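PDB 4OM9: serine protease pet from Escherichia coli, which is a secreted autotransporter enterotoxin, a serine protease whose passenger domain joins a protease domain to a long beta-helix and which probably cleaves host alpha-fodrin. Local coordinates for residues I131-V136 against D216-K221. Residues are numbered along the deposited sequence; the frame is centred on the assembly and turned at random.
Sequences IDRYGV and DNKEDK
Arg133 and Asp216 both set CG anti to the backbone N (chi1 176° and -174°), and the arginine chain then bends at chi3, which brings its guanidinium to the carboxylate. OD1 and OD2 of Asp216 are each 3.2 Å from NH1 of Arg133, which meets them on their syn sides, somewhat out of the carboxylate plane. NH1 alone straddles both oxygens, and the planes stand 68° apart, so this is not the flat, two-nitrogen salt bridge. Asp216 OD1 also accepts from the backbone N of Lys218 and of Glu219, an Asx turn and Asx motif that shape the hairpin loop between strands 211-216 and 221-232. A G1 beta bulge at Asp220 and Lys221 closes that loop. CE1 of Tyr134 touches CB of Asp216 at 3.8 Å.

Asn217 meets the C-terminal end of helix 127-134. Its backbone N donates to Arg133 O at 2.6 Å, in a nearly straight bond. Its ND2 bridges two more carbonyls: Asp132 O at 2.8 Å, approached from above the carbonyl plane, and Gly135 O, just beyond the helix, at 3.0 Å, met on a lone pair.

One asparagine thus supplies donors to three carbonyls. These bonds and the Arg133 salt bridge hold the loop on the helix within the protease domain. Three N-H donors on Asp216 OD1 would probably favour the ionised carboxylate.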
loop_
_atom_site.group_PDB
_atom_site.type_symbol
_atom_site.label_atom_id
_atom_site.label_comp_id
_atom_site.label_asym_id
_atom_site.label_seq_id
_atom_site.Cartn_x
_atom_site.Cartn_y
_atom_site.Cartn_z
ATOM N N ILE A 131 17.026 -35.504 11.106
ATOM C CA ILE A 131 16.457 -35.573 9.773
ATOM C C ILE A 131 14.954 -35.317 9.821
ATOM O O ILE A 131 14.438 -34.512 9.052
ATOM C CB ILE A 131 16.736 -36.939 9.112
ATOM C CG1 ILE A 131 18.229 -37.071 8.795
ATOM C CG2 ILE A 131 15.876 -37.116 7.843
ATOM C CD1 ILE A 131 18.699 -38.482 8.601
ATOM N N ASP A 132 14.264 -35.972 10.748
ATOM C CA ASP A 132 12.824 -35.798 10.896
ATOM C C ASP A 132 12.440 -34.383 11.378
ATOM O O ASP A 132 11.405 -33.859 10.970
ATOM C CB ASP A 132 12.268 -36.873 11.836
ATOM C CG ASP A 132 12.298 -38.280 11.203
ATOM O OD1 ASP A 132 12.098 -38.392 9.969
ATOM O OD2 ASP A 132 12.527 -39.279 11.924
ATOM N N ARG A 133 13.280 -33.756 12.208
ATOM C CA ARG A 133 12.983 -32.419 12.720
ATOM C C ARG A 133 13.275 -31.314 11.700
ATOM O O ARG A 133 12.570 -30.307 11.644
ATOM C CB ARG A 133 13.771 -32.135 14.012
ATOM C CG ARG A 133 13.557 -30.709 14.542
ATOM C CD ARG A 133 14.045 -30.506 15.966
ATOM N NE ARG A 133 13.400 -31.406 16.915
ATOM C CZ ARG A 133 12.176 -31.226 17.395
ATOM N NH1 ARG A 133 11.456 -30.185 17.002
ATOM N NH2 ARG A 133 11.666 -32.091 18.261
ATOM N N TYR A 134 14.311 -31.496 10.889
ATOM C CA TYR A 134 14.730 -30.433 9.988
ATOM C C TYR A 134 14.711 -30.808 8.508
ATOM O O TYR A 134 15.139 -30.018 7.658
ATOM C CB TYR A 134 16.132 -29.960 10.363
ATOM C CG TYR A 134 16.265 -29.480 11.786
ATOM C CD1 TYR A 134 15.851 -28.202 12.165
ATOM C CD2 TYR A 134 16.800 -30.299 12.753
ATOM C CE1 TYR A 134 15.997 -27.769 13.458
ATOM C CE2 TYR A 134 16.932 -29.883 14.030
ATOM C CZ TYR A 134 16.533 -28.628 14.387
ATOM O OH TYR A 134 16.690 -28.249 15.698
ATOM N N GLY A 135 14.216 -32.001 8.193
ATOM C CA GLY A 135 14.142 -32.442 6.810
ATOM C C GLY A 135 13.058 -31.776 5.992
ATOM O O GLY A 135 12.003 -31.399 6.508
ATOM N N VAL A 136 13.334 -31.619 4.703
ATOM C CA VAL A 136 12.429 -30.941 3.786
ATOM C C VAL A 136 12.021 -31.902 2.676
ATOM O O VAL A 136 12.860 -32.642 2.146
ATOM C CB VAL A 136 13.089 -29.686 3.174
ATOM C CG1 VAL A 136 12.108 -28.928 2.268
ATOM C CG2 VAL A 136 13.619 -28.784 4.264
ATOM N N ASP A 216 13.151 -25.997 11.551
ATOM C CA ASP A 216 12.479 -26.949 12.429
ATOM C C ASP A 216 11.052 -27.214 11.955
ATOM O O ASP A 216 10.232 -26.294 11.918
ATOM C CB ASP A 216 12.497 -26.392 13.859
ATOM C CG ASP A 216 11.958 -27.364 14.911
ATOM O OD1 ASP A 216 10.991 -28.116 14.638
ATOM O OD2 ASP A 216 12.501 -27.334 16.044
ATOM N N ASN A 217 10.781 -28.473 11.599
ATOM C CA ASN A 217 9.484 -28.974 11.094
ATOM C C ASN A 217 8.289 -28.810 12.006
ATOM O O ASN A 217 7.169 -28.623 11.543
ATOM C CB ASN A 217 9.575 -30.482 10.795
ATOM C CG ASN A 217 9.908 -30.768 9.373
ATOM O OD1 ASN A 217 9.491 -30.036 8.471
ATOM N ND2 ASN A 217 10.666 -31.833 9.146
ATOM N N LYS A 218 8.529 -28.975 13.302
ATOM C CA LYS A 218 7.451 -29.100 14.268
ATOM C C LYS A 218 7.182 -27.773 14.943
ATOM O O LYS A 218 6.071 -27.504 15.386
ATOM C CB LYS A 218 7.796 -30.156 15.314
ATOM C CG LYS A 218 8.190 -31.502 14.734
ATOM C CD LYS A 218 7.077 -32.099 13.897
ATOM C CE LYS A 218 7.350 -33.559 13.585
ATOM N NZ LYS A 218 8.611 -33.748 12.820
ATOM N N GLU A 219 8.218 -26.949 15.030
ATOM C CA GLU A 219 8.106 -25.657 15.684
ATOM C C GLU A 219 7.910 -24.563 14.650
ATOM O O GLU A 219 7.630 -23.423 14.998
ATOM C CB GLU A 219 9.345 -25.380 16.533
ATOM C CG GLU A 219 9.697 -26.492 17.511
ATOM C CD GLU A 219 8.832 -26.492 18.766
ATOM O OE1 GLU A 219 7.591 -26.424 18.654
ATOM O OE2 GLU A 219 9.402 -26.564 19.877
ATOM N N ASP A 220 8.055 -24.934 13.379
ATOM C CA ASP A 220 7.897 -24.015 12.256
ATOM C C ASP A 220 8.711 -22.739 12.464
ATOM O O ASP A 220 8.167 -21.637 12.574
ATOM C CB ASP A 220 6.418 -23.699 12.040
ATOM C CG ASP A 220 5.574 -24.960 11.903
ATOM O OD1 ASP A 220 5.626 -25.615 10.830
ATOM O OD2 ASP A 220 4.866 -25.301 12.879
ATOM N N LYS A 221 10.027 -22.909 12.528
ATOM C CA LYS A 221 10.931 -21.795 12.757
ATOM C C LYS A 221 12.336 -22.082 12.248
ATOM O O LYS A 221 12.816 -23.205 12.317
ATOM C CB LYS A 221 10.989 -21.463 14.245
ATOM C CG LYS A 221 11.412 -22.639 15.117
ATOM C CD LYS A 221 11.777 -22.181 16.518
ATOM C CE LYS A 221 12.324 -23.335 17.357
ATOM N NZ LYS A 221 12.733 -22.867 18.714
#